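Local coordinates for Hpy188I (PDB 3OQG), which probably cuts double-stranded DNA at a specific sequence, as a restriction endonuclease of the GIY-YIG nuclease family, at residues S52-E57 and G101-R106; K67-V72 and Q149-T154; Y73-V76 and F82-G85. All blocks are in the same frame, centred on the assembly; numbering follows the deposited sequence.

In the fold
From the N terminus the chain first lays down 52-57, leading into the outer strand 55-60, then 67-72, which runs straight into 73-76 on strand 71-77. A short hairpin turn brings back 82-85, and contact 3 closes there, the smallest of the three loops and nested inside both others. Residues 101-106 then close contact 1, tying the start of strand 55-60 to that of helix 103-108. Contact 2 closes last, when 149-154, ahead of helix 154-170, returns to the start of strand 71-77; contacts 1 and 2 therefore cross along the chain. All three reach the five-stranded sheet. Contacts 2 and 3 touch through Val-72, whereas contact 1 lies on the opposite side of the chain's centre from contact 2.

Contact 1. Residues S52-E57 and G101-R106; sequences SLEKLE and GKVEYR. With nucleotides of chain D.
This is a surface contact in which Glu-54, just ahead of the outer strand 55-60, reaches the start of helix 103-108 at Lys-102 and Val-103. Its CG lies anti to the backbone N (chi1 -164°) and the rest of the chain is extended, which carries the carboxylate over to the first turn. There OE2 accepts from Val-103 N on its syn side at 2.9 Å, tilted 31° out of the carboxylate plane, the N-H pointing almost straight at it (169°). Gln-120 NE2 of helix 113-125 donates to the same oxygen. A water links OE1 to Glu-104 N, so the carboxylate meets the helix start directly through OE2 and by water through OE1, its charge probably favoured by the helix dipole. Lys-102, at the N-cap position, crosses the glutamate obliquely, its CB 3.7 Å from Glu-54 CD; a second water joins its NZ to Leu-53 O. Lys-102 CB lies over one face of the Tyr-105 ring near its rim, while C2' of DT2 in DNA chain D covers the centre of the opposite face. Tyr-105 OH donates to OP2 of that nucleotide at 2.7 Å. Glu-54 and Lys-55 both face Asn-50, the pairing of a G1 beta bulge, with Glu-54 at positive phi.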
loop_
_atom_site.group_PDB
_atom_site.type_symbol
_atom_site.label_atom_id
_atom_site.label_comp_id
_atom_site.label_asym_id
_atom_site.label_seq_id
_atom_site.Cartn_x
_atom_site.Cartn_y
_atom_site.Cartn_z
ATOM N N SER A 52 -22.087 15.421 -7.283
ATOM C CA SER A 52 -23.243 15.087 -6.466
ATOM C C SER A 52 -23.037 13.761 -5.747
ATOM O O SER A 52 -23.442 13.613 -4.590
ATOM C CB SER A 52 -24.516 15.021 -7.300
ATOM O OG SER A 52 -25.622 14.735 -6.457
ATOM N N LEU A 53 -22.396 12.809 -6.414
ATOM C CA LEU A 53 -22.176 11.494 -5.819
ATOM C C LEU A 53 -20.779 11.329 -5.198
ATOM O O LEU A 53 -20.448 10.255 -4.703
ATOM C CB LEU A 53 -22.428 10.405 -6.859
ATOM C CG LEU A 53 -23.878 10.354 -7.378
ATOM C CD1 LEU A 53 -24.058 9.048 -8.070
ATOM C CD2 LEU A 53 -24.937 10.540 -6.291
ATOM N N GLU A 54 -19.989 12.398 -5.226
ATOM C CA GLU A 54 -18.637 12.448 -4.623
ATOM C C GLU A 54 -17.785 11.283 -5.095
ATOM O O GLU A 54 -17.204 10.543 -4.299
ATOM C CB GLU A 54 -18.689 12.498 -3.095
ATOM C CG GLU A 54 -17.359 12.940 -2.463
ATOM C CD GLU A 54 -17.423 13.047 -0.964
ATOM O OE1 GLU A 54 -18.447 12.624 -0.355
ATOM O OE2 GLU A 54 -16.453 13.576 -0.391
ATOM N N LYS A 55 -17.721 11.125 -6.411
ATOM C CA LYS A 55 -16.995 10.013 -6.987
ATOM C C LYS A 55 -16.589 10.343 -8.398
ATOM O O LYS A 55 -17.129 11.266 -9.018
ATOM C CB LYS A 55 -17.854 8.734 -7.001
ATOM C CG LYS A 55 -18.962 8.749 -8.014
ATOM C CD LYS A 55 -19.832 7.502 -7.942
ATOM C CE LYS A 55 -19.082 6.190 -8.219
ATOM N NZ LYS A 55 -19.988 4.978 -8.217
ATOM N N LEU A 56 -15.674 9.529 -8.906
ATOM C CA LEU A 56 -15.264 9.510 -10.294
ATOM C C LEU A 56 -15.867 8.342 -11.064
ATOM O O LEU A 56 -15.806 7.191 -10.632
ATOM C CB LEU A 56 -13.764 9.367 -10.374
ATOM C CG LEU A 56 -12.966 10.423 -9.609
ATOM C CD1 LEU A 56 -11.527 9.967 -9.362
ATOM C CD2 LEU A 56 -13.031 11.736 -10.343
ATOM N N GLU A 57 -16.434 8.648 -12.223
ATOM C CA GLU A 57 -16.959 7.622 -13.129
ATOM C C GLU A 57 -15.901 7.338 -14.174
ATOM O O GLU A 57 -14.990 8.129 -14.343
ATOM C CB GLU A 57 -18.227 8.112 -13.799
ATOM C CG GLU A 57 -19.341 8.412 -12.811
ATOM C CD GLU A 57 -20.470 9.230 -13.388
ATOM O OE1 GLU A 57 -20.332 9.809 -14.489
ATOM O OE2 GLU A 57 -21.492 9.332 -12.699
ATOM N N GLY A 101 -11.708 8.361 -1.271
ATOM C CA GLY A 101 -11.249 9.658 -0.794
ATOM C C GLY A 101 -12.331 10.629 -0.362
ATOM O O GLY A 101 -12.153 11.813 -0.507
ATOM N N LYS A 102 -13.447 10.129 0.155
ATOM C CA LYS A 102 -14.569 10.975 0.544
ATOM C C LYS A 102 -14.281 11.748 1.827
ATOM O O LYS A 102 -13.570 11.279 2.713
ATOM C CB LYS A 102 -15.859 10.137 0.687
ATOM C CG LYS A 102 -16.313 9.425 -0.568
ATOM C CD LYS A 102 -17.702 8.910 -0.334
ATOM C CE LYS A 102 -18.228 8.086 -1.428
ATOM N NZ LYS A 102 -19.642 7.771 -1.119
ATOM N N VAL A 103 -14.870 12.938 1.932
ATOM C CA VAL A 103 -14.749 13.748 3.136
ATOM C C VAL A 103 -15.050 12.960 4.409
ATOM O O VAL A 103 -14.277 13.033 5.389
ATOM C CB VAL A 103 -15.624 15.009 3.032
ATOM C CG1 VAL A 103 -15.731 15.729 4.393
ATOM C CG2 VAL A 103 -15.107 15.936 1.923
ATOM N N GLU A 104 -16.154 12.207 4.400
ATOM C CA GLU A 104 -16.553 11.404 5.555
ATOM C C GLU A 104 -15.477 10.410 6.005
ATOM O O GLU A 104 -15.201 10.284 7.200
ATOM C CB GLU A 104 -17.863 10.649 5.285
ATOM C CG GLU A 104 -18.407 9.912 6.516
ATOM C CD GLU A 104 -19.693 9.156 6.257
ATOM O OE1 GLU A 104 -20.246 9.224 5.137
ATOM O OE2 GLU A 104 -20.162 8.487 7.199
ATOM N N TYR A 105 -14.874 9.710 5.047
ATOM C CA TYR A 105 -13.879 8.684 5.375
ATOM C C TYR A 105 -12.578 9.340 5.828
ATOM O O TYR A 105 -11.928 8.818 6.706
ATOM C CB TYR A 105 -13.643 7.710 4.217
ATOM C CG TYR A 105 -14.916 7.195 3.569
ATOM C CD1 TYR A 105 -16.115 7.160 4.258
ATOM C CD2 TYR A 105 -14.891 6.759 2.253
ATOM C CE1 TYR A 105 -17.311 6.708 3.621
ATOM C CE2 TYR A 105 -16.050 6.313 1.607
ATOM C CZ TYR A 105 -17.240 6.287 2.289
ATOM O OH TYR A 105 -18.377 5.852 1.625
ATOM N N ARG A 106 -12.248 10.505 5.272
ATOM C CA ARG A 106 -11.082 11.274 5.750
ATOM C C ARG A 106 -11.285 11.680 7.194
ATOM O O ARG A 106 -10.364 11.575 8.017
ATOM C CB ARG A 106 -10.828 12.512 4.890
ATOM C CG ARG A 106 -9.561 13.319 5.261
ATOM C CD ARG A 106 -8.296 12.491 5.139
ATOM N NE ARG A 106 -7.117 13.168 5.688
ATOM C CZ ARG A 106 -6.776 13.163 6.971
ATOM N NH1 ARG A 106 -7.529 12.532 7.859
ATOM N NH2 ARG A 106 -5.664 13.784 7.380
ATOM P P DT D 2 -20.976 4.817 3.410
ATOM O OP1 DT D 2 -21.929 4.512 4.505
ATOM O OP2 DT D 2 -20.701 6.227 3.040
ATOM O "O5'" DT D 2 -19.593 4.112 3.768
ATOM C "C5'" DT D 2 -19.564 2.961 4.611
ATOM C "C4'" DT D 2 -18.187 2.339 4.613
ATOM O "O4'" DT D 2 -17.780 1.988 3.282
ATOM C "C3'" DT D 2 -17.042 3.183 5.178
ATOM O "O3'" DT D 2 -16.767 2.710 6.506
ATOM C "C2'" DT D 2 -15.876 2.927 4.225
ATOM C "C1'" DT D 2 -16.384 1.820 3.317
ATOM N N1 DT D 2 -15.899 1.824 1.930
ATOM C C2 DT D 2 -14.993 0.861 1.549
ATOM O O2 DT D 2 -14.489 0.065 2.331
ATOM N N3 DT D 2 -14.689 0.866 0.212
ATOM C C4 DT D 2 -15.171 1.734 -0.754
ATOM O O4 DT D 2 -14.839 1.588 -1.929
ATOM C C5 DT D 2 -16.065 2.763 -0.271
ATOM C C7 DT D 2 -16.582 3.789 -1.236
ATOM C C6 DT D 2 -16.383 2.755 1.030
ATOM O "O5'" DG D 1 -22.900 4.707 -2.475
ATOM C "C5'" DG D 1 -22.901 5.193 -1.137
ATOM C "C4'" DG D 1 -22.500 4.148 -0.121
ATOM O "O4'" DG D 1 -21.970 2.979 -0.805
ATOM C "C3'" DG D 1 -21.385 4.608 0.824
ATOM O "O3'" DG D 1 -21.516 4.022 2.124
ATOM C "C2'" DG D 1 -20.148 4.060 0.149
ATOM C "C1'" DG D 1 -20.667 2.711 -0.299
ATOM N N9 DG D 1 -19.863 2.105 -1.358
ATOM C C8 DG D 1 -19.800 2.475 -2.684
ATOM N N7 DG D 1 -18.946 1.763 -3.376
ATOM C C5 DG D 1 -18.420 0.861 -2.455
ATOM C C6 DG D 1 -17.438 -0.167 -2.615
ATOM O O6 DG D 1 -16.814 -0.500 -3.634
ATOM N N1 DG D 1 -17.208 -0.838 -1.421
ATOM C C2 DG D 1 -17.830 -0.567 -0.229
ATOM N N2 DG D 1 -17.467 -1.339 0.812
ATOM N N3 DG D 1 -18.737 0.381 -0.063
ATOM C C4 DG D 1 -18.982 1.053 -1.209
ATOM P P DT D 3 -15.454 3.206 7.291
ATOM O OP1 DT D 3 -15.886 3.447 8.689
ATOM O OP2 DT D 3 -14.791 4.299 6.537
ATOM O "O5'" DT D 3 -14.510 1.926 7.256
ATOM C "C5'" DT D 3 -15.074 0.626 7.384
ATOM C "C4'" DT D 3 -14.037 -0.436 7.098
ATOM O "O4'" DT D 3 -13.633 -0.388 5.701
ATOM C "C3'" DT D 3 -12.741 -0.342 7.906
ATOM O "O3'" DT D 3 -12.258 -1.671 8.128
ATOM C "C2'" DT D 3 -11.818 0.395 6.952
ATOM C "C1'" DT D 3 -12.221 -0.237 5.625
ATOM N N1 DT D 3 -11.896 0.596 4.440
ATOM C C2 DT D 3 -11.189 0.023 3.404
ATOM O O2 DT D 3 -10.897 -1.159 3.361
ATOM N N3 DT D 3 -10.835 0.893 2.409
ATOM C C4 DT D 3 -11.115 2.247 2.339
ATOM O O4 DT D 3 -10.678 2.919 1.395
ATOM C C5 DT D 3 -11.912 2.769 3.428
ATOM C C7 DT D 3 -12.304 4.215 3.419
ATOM C C6 DT D 3 -12.261 1.927 4.409
HETATM O O HOH W 1 -21.703 8.397 -3.381
HETATM O O HOH W 2 -18.314 12.355 2.382
#

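Contact 2. Residues K67-V72 and Q149-T154; sequences KNEGLV and QDSFST
Ser-151, which packs against Glu-69 and Gly-70, sets its OG at the edge of the Phe-152 ring, in the ring plane; the ring itself makes a cation-pi interaction with Arg-157 and touches Ile-88, Tyr-141 and a phosphate of the bound DNA. The second flat group, the Asp-150 carboxylate, closes an Asx turn: its OD1 accepts from Phe-152 N at 3.1 Å, the donor standing well above the carboxylate plane. Tyr-141 OH bonds to this OD1 as well, and OD2 forms a salt bridge with Arg-157, so the turn is fastened to the helix that follows. The third flat group, the Glu-69 carboxylate, connects to the turn through water: one molecule donates to Glu-69 OE1 at 2.6 Å and accepts from Ser-151 N at 2.8 Å.

Across from the turn, Gly-70 and Leu-71 both face Ser-87 as a G1 beta bulge, near the beginning of strand 71-77 with the likely counterpart of the GIY motif. Ser-153 is the N-cap of helix 154-170, its OG bonded to Lys-156 N, and it packs on Ser-151 of the second subunit. Ser-151 OG, held between its own backbone N and carbonyl carbon (chi1 57°), hydrogen-bonds to Ile-88 O and lies 3.8 Å from Glu-69 CB, while Ser-151 CB rests 3.7 Å from Gly-70 CA.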
loop_
_atom_site.group_PDB
_atom_site.type_symbol
_atom_site.label_atom_id
_atom_site.label_comp_id
_atom_site.label_asym_id
_atom_site.label_seq_id
_atom_site.Cartn_x
_atom_site.Cartn_y
_atom_site.Cartn_z
ATOM N N LYS A 67 -9.417 -4.763 -18.053
ATOM C CA LYS A 67 -9.274 -5.787 -17.004
ATOM C C LYS A 67 -7.802 -6.250 -16.826
ATOM O O LYS A 67 -7.521 -7.139 -16.031
ATOM C CB LYS A 67 -10.256 -6.962 -17.240
ATOM C CG LYS A 67 -11.749 -6.557 -17.059
ATOM C CD LYS A 67 -12.771 -7.731 -17.230
ATOM C CE LYS A 67 -14.181 -7.321 -16.731
ATOM N NZ LYS A 67 -15.211 -8.434 -16.729
ATOM N N ASN A 68 -6.882 -5.627 -17.567
ATOM C CA ASN A 68 -5.447 -5.904 -17.448
ATOM C C ASN A 68 -4.884 -5.387 -16.128
ATOM O O ASN A 68 -5.188 -4.270 -15.722
ATOM C CB ASN A 68 -4.663 -5.261 -18.596
ATOM C CG ASN A 68 -4.397 -6.214 -19.746
ATOM O OD1 ASN A 68 -5.072 -7.229 -19.909
ATOM N ND2 ASN A 68 -3.400 -5.881 -20.556
ATOM N N GLU A 69 -4.048 -6.201 -15.486
ATOM C CA GLU A 69 -3.495 -5.896 -14.152
ATOM C C GLU A 69 -2.023 -5.515 -14.233
ATOM O O GLU A 69 -1.272 -6.154 -14.959
ATOM C CB GLU A 69 -3.608 -7.146 -13.282
ATOM C CG GLU A 69 -5.009 -7.643 -13.101
ATOM C CD GLU A 69 -5.091 -8.817 -12.160
ATOM O OE1 GLU A 69 -4.408 -9.836 -12.411
ATOM O OE2 GLU A 69 -5.841 -8.715 -11.169
ATOM N N GLY A 70 -1.588 -4.522 -13.457
ATOM C CA GLY A 70 -0.186 -4.143 -13.411
ATOM C C GLY A 70 0.131 -3.081 -14.440
ATOM O O GLY A 70 0.479 -3.388 -15.592
ATOM N N LEU A 71 -0.019 -1.824 -14.041
ATOM C CA LEU A 71 0.185 -0.699 -14.949
ATOM C C LEU A 71 0.820 0.488 -14.226
ATOM O O LEU A 71 0.690 0.646 -13.006
ATOM C CB LEU A 71 -1.137 -0.241 -15.581
ATOM C CG LEU A 71 -2.211 0.409 -14.691
ATOM C CD1 LEU A 71 -3.187 1.289 -15.539
ATOM C CD2 LEU A 71 -2.956 -0.680 -13.941
ATOM N N VAL A 72 1.503 1.315 -15.005
ATOM C CA VAL A 72 1.797 2.673 -14.628
ATOM C C VAL A 72 0.785 3.553 -15.358
ATOM O O VAL A 72 0.472 3.322 -16.536
ATOM C CB VAL A 72 3.242 3.083 -14.980
ATOM C CG1 VAL A 72 3.514 4.519 -14.517
ATOM C CG2 VAL A 72 4.242 2.113 -14.366
ATOM N N GLN A 149 2.878 -15.926 -13.201
ATOM C CA GLN A 149 3.190 -14.756 -14.000
ATOM C C GLN A 149 2.054 -13.790 -13.777
ATOM O O GLN A 149 0.958 -13.984 -14.285
ATOM C CB GLN A 149 3.324 -15.102 -15.482
ATOM C CG GLN A 149 3.769 -13.923 -16.350
ATOM C CD GLN A 149 3.821 -14.279 -17.817
ATOM O OE1 GLN A 149 2.943 -14.985 -18.326
ATOM N NE2 GLN A 149 4.861 -13.812 -18.508
ATOM N N ASP A 150 2.297 -12.775 -12.967
ATOM C CA ASP A 150 1.236 -11.827 -12.647
ATOM C C ASP A 150 1.821 -10.484 -12.251
ATOM O O ASP A 150 3.034 -10.261 -12.394
ATOM C CB ASP A 150 0.320 -12.421 -11.565
ATOM C CG ASP A 150 1.067 -12.791 -10.306
ATOM O OD1 ASP A 150 2.082 -12.138 -9.997
ATOM O OD2 ASP A 150 0.640 -13.757 -9.646
ATOM N N SER A 151 0.962 -9.614 -11.718
ATOM C CA SER A 151 1.332 -8.246 -11.406
ATOM C C SER A 151 1.887 -8.104 -10.001
ATOM O O SER A 151 2.359 -7.035 -9.647
ATOM C CB SER A 151 0.108 -7.362 -11.520
ATOM O OG SER A 151 -0.913 -7.839 -10.662
ATOM N N PHE A 152 1.829 -9.171 -9.205
ATOM C CA PHE A 152 2.161 -9.103 -7.776
ATOM C C PHE A 152 3.667 -9.149 -7.541
ATOM O O PHE A 152 4.409 -9.830 -8.287
ATOM C CB PHE A 152 1.541 -10.301 -7.029
ATOM C CG PHE A 152 0.080 -10.152 -6.684
ATOM C CD1 PHE A 152 -0.803 -9.443 -7.479
ATOM C CD2 PHE A 152 -0.409 -10.761 -5.531
ATOM C CE1 PHE A 152 -2.142 -9.329 -7.108
ATOM C CE2 PHE A 152 -1.735 -10.673 -5.168
ATOM C CZ PHE A 152 -2.611 -9.949 -5.952
ATOM N N SER A 153 4.117 -8.480 -6.489
ATOM C CA SER A 153 5.466 -8.733 -5.944
ATOM C C SER A 153 5.509 -10.173 -5.459
ATOM O O SER A 153 4.474 -10.745 -5.113
ATOM C CB SER A 153 5.798 -7.796 -4.789
ATOM O OG SER A 153 5.025 -8.058 -3.634
ATOM N N THR A 154 6.698 -10.771 -5.424
ATOM C CA THR A 154 6.796 -12.181 -5.030
ATOM C C THR A 154 6.432 -12.358 -3.556
ATOM O O THR A 154 5.852 -13.381 -3.179
ATOM C CB THR A 154 8.184 -12.810 -5.346
ATOM O OG1 THR A 154 9.207 -12.129 -4.616
ATOM C CG2 THR A 154 8.477 -12.740 -6.845
HETATM O O HOH W 3 -1.818 -10.143 -12.015
#

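Contact 3. Residues Y73-V76 and F82-G85; sequences YVFV and FKIG. With nucleotides of chain C.
Tyr-73 lays its ring over Gly-85, its partner in an antiparallel hydrogen-bonded pair. From CB, on the sheet face shared with Phe-75 and Lys-83, chi1 of 60° swings the ring across the neighbouring strand. CD1 then comes to 3.6 Å from Gly-85 O and CE1 to 3.5 Å from Gly-85 C. CZ lies 3.6 Å from Gly-85 CA, which makes a CH-pi contact over the ring face, and CE2 lies over a face of the Phe-75 ring, toward its rim. At the tip, OH hydrogen-bonds to Tyr-98 OH. Lys-83 NZ bonds to the same Tyr-98 hydroxyl and donates to OP2 of DG6 in DNA chain C at 2.7 Å. Paired backbone bonds join Tyr-73 to Gly-85, and Val-74 lies beside Ile-84. Phe-82 and Lys-83 both face Phe-75, a classic beta bulge, with Phe-82 N donating to Phe-75 O at 2.8 Å. The strands probably carry the GIY and YIG counterparts, Leu-71 to Tyr-73 and Lys-83 to Gly-85, with Lys-83 at the YIG tyrosine position. His-86, next on the strand, binds calcium in another structure of this enzyme. Strand 129-134 flanks strand 71-77, helix 113-125 packs on Phe-82, and Leu-163 of the second subunit covers Ile-84.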
loop_
_atom_site.group_PDB
_atom_site.type_symbol
_atom_site.label_atom_id
_atom_site.label_comp_id
_atom_site.label_asym_id
_atom_site.label_seq_id
_atom_site.Cartn_x
_atom_site.Cartn_y
_atom_site.Cartn_z
ATOM N N TYR A 73 0.221 4.524 -14.640
ATOM C CA TYR A 73 -0.729 5.458 -15.242
ATOM C C TYR A 73 -0.341 6.908 -15.035
ATOM O O TYR A 73 0.403 7.250 -14.096
ATOM C CB TYR A 73 -2.148 5.211 -14.728
ATOM C CG TYR A 73 -2.304 5.369 -13.240
ATOM C CD1 TYR A 73 -2.236 4.276 -12.402
ATOM C CD2 TYR A 73 -2.546 6.624 -12.674
ATOM C CE1 TYR A 73 -2.386 4.419 -11.007
ATOM C CE2 TYR A 73 -2.732 6.784 -11.323
ATOM C CZ TYR A 73 -2.637 5.694 -10.487
ATOM O OH TYR A 73 -2.785 5.851 -9.140
ATOM N N VAL A 74 -0.831 7.757 -15.939
ATOM C CA VAL A 74 -0.642 9.197 -15.877
ATOM C C VAL A 74 -2.013 9.827 -16.010
ATOM O O VAL A 74 -2.737 9.514 -16.950
ATOM C CB VAL A 74 0.286 9.719 -17.014
ATOM C CG1 VAL A 74 0.606 11.238 -16.823
ATOM C CG2 VAL A 74 1.587 8.870 -17.077
ATOM N N PHE A 75 -2.373 10.663 -15.037
ATOM C CA PHE A 75 -3.599 11.456 -15.044
ATOM C C PHE A 75 -3.275 12.803 -15.663
ATOM O O PHE A 75 -2.397 13.538 -15.174
ATOM C CB PHE A 75 -4.104 11.684 -13.616
ATOM C CG PHE A 75 -4.787 10.490 -12.977
ATOM C CD1 PHE A 75 -4.925 9.263 -13.629
ATOM C CD2 PHE A 75 -5.272 10.598 -11.680
ATOM C CE1 PHE A 75 -5.591 8.184 -13.032
ATOM C CE2 PHE A 75 -5.925 9.518 -11.073
ATOM C CZ PHE A 75 -6.069 8.314 -11.744
ATOM N N VAL A 76 -3.997 13.136 -16.724
ATOM C CA VAL A 76 -3.754 14.375 -17.463
ATOM C C VAL A 76 -5.041 15.182 -17.473
ATOM O O VAL A 76 -6.124 14.657 -17.794
ATOM C CB VAL A 76 -3.274 14.068 -18.896
ATOM C CG1 VAL A 76 -3.051 15.366 -19.719
ATOM C CG2 VAL A 76 -2.014 13.238 -18.834
ATOM N N PHE A 82 -1.060 15.700 -13.943
ATOM C CA PHE A 82 -1.473 15.904 -12.560
ATOM C C PHE A 82 -0.771 14.894 -11.653
ATOM O O PHE A 82 -0.340 15.236 -10.574
ATOM C CB PHE A 82 -2.993 15.757 -12.440
ATOM C CG PHE A 82 -3.480 15.609 -11.039
ATOM C CD1 PHE A 82 -3.617 16.715 -10.214
ATOM C CD2 PHE A 82 -3.773 14.350 -10.525
ATOM C CE1 PHE A 82 -4.056 16.567 -8.870
ATOM C CE2 PHE A 82 -4.241 14.202 -9.203
ATOM C CZ PHE A 82 -4.390 15.311 -8.388
ATOM N N LYS A 83 -0.702 13.646 -12.093
ATOM C CA LYS A 83 0.009 12.618 -11.355
ATOM C C LYS A 83 0.446 11.433 -12.199
ATOM O O LYS A 83 -0.076 11.195 -13.275
ATOM C CB LYS A 83 -0.778 12.185 -10.102
ATOM C CG LYS A 83 -1.707 11.040 -10.226
ATOM C CD LYS A 83 -2.109 10.499 -8.813
ATOM C CE LYS A 83 -1.133 9.493 -8.175
ATOM N NZ LYS A 83 -1.657 8.930 -6.869
ATOM N N ILE A 84 1.433 10.713 -11.664
ATOM C CA ILE A 84 1.898 9.441 -12.179
ATOM C C ILE A 84 1.756 8.480 -11.018
ATOM O O ILE A 84 2.152 8.806 -9.902
ATOM C CB ILE A 84 3.355 9.482 -12.658
ATOM C CG1 ILE A 84 3.529 10.524 -13.774
ATOM C CG2 ILE A 84 3.810 8.081 -13.118
ATOM C CD1 ILE A 84 4.971 10.935 -14.025
ATOM N N GLY A 85 1.129 7.331 -11.268
ATOM C CA GLY A 85 0.949 6.298 -10.253
ATOM C C GLY A 85 1.059 4.901 -10.815
ATOM O O GLY A 85 1.331 4.715 -11.994
ATOM P P DG C 6 -0.278 5.524 -5.888
ATOM O OP1 DG C 6 0.367 5.438 -7.215
ATOM O OP2 DG C 6 -1.349 6.524 -5.644
ATOM O "O5'" DG C 6 -0.814 4.077 -5.499
ATOM C "C5'" DG C 6 0.114 3.079 -5.082
ATOM C "C4'" DG C 6 -0.592 1.970 -4.341
ATOM O "O4'" DG C 6 -1.173 2.458 -3.107
ATOM C "C3'" DG C 6 -1.736 1.314 -5.119
ATOM O "O3'" DG C 6 -1.574 -0.101 -5.069
ATOM C "C2'" DG C 6 -2.978 1.730 -4.353
ATOM C "C1'" DG C 6 -2.418 1.806 -2.951
ATOM N N9 DG C 6 -3.232 2.550 -1.994
ATOM C C8 DG C 6 -3.600 3.875 -2.034
ATOM N N7 DG C 6 -4.395 4.214 -1.053
ATOM C C5 DG C 6 -4.546 3.047 -0.310
ATOM C C6 DG C 6 -5.309 2.787 0.861
ATOM O O6 DG C 6 -6.041 3.561 1.499
ATOM N N1 DG C 6 -5.169 1.459 1.274
ATOM C C2 DG C 6 -4.410 0.510 0.635
ATOM N N2 DG C 6 -4.412 -0.724 1.168
ATOM N N3 DG C 6 -3.701 0.742 -0.451
ATOM C C4 DG C 6 -3.819 2.019 -0.869
#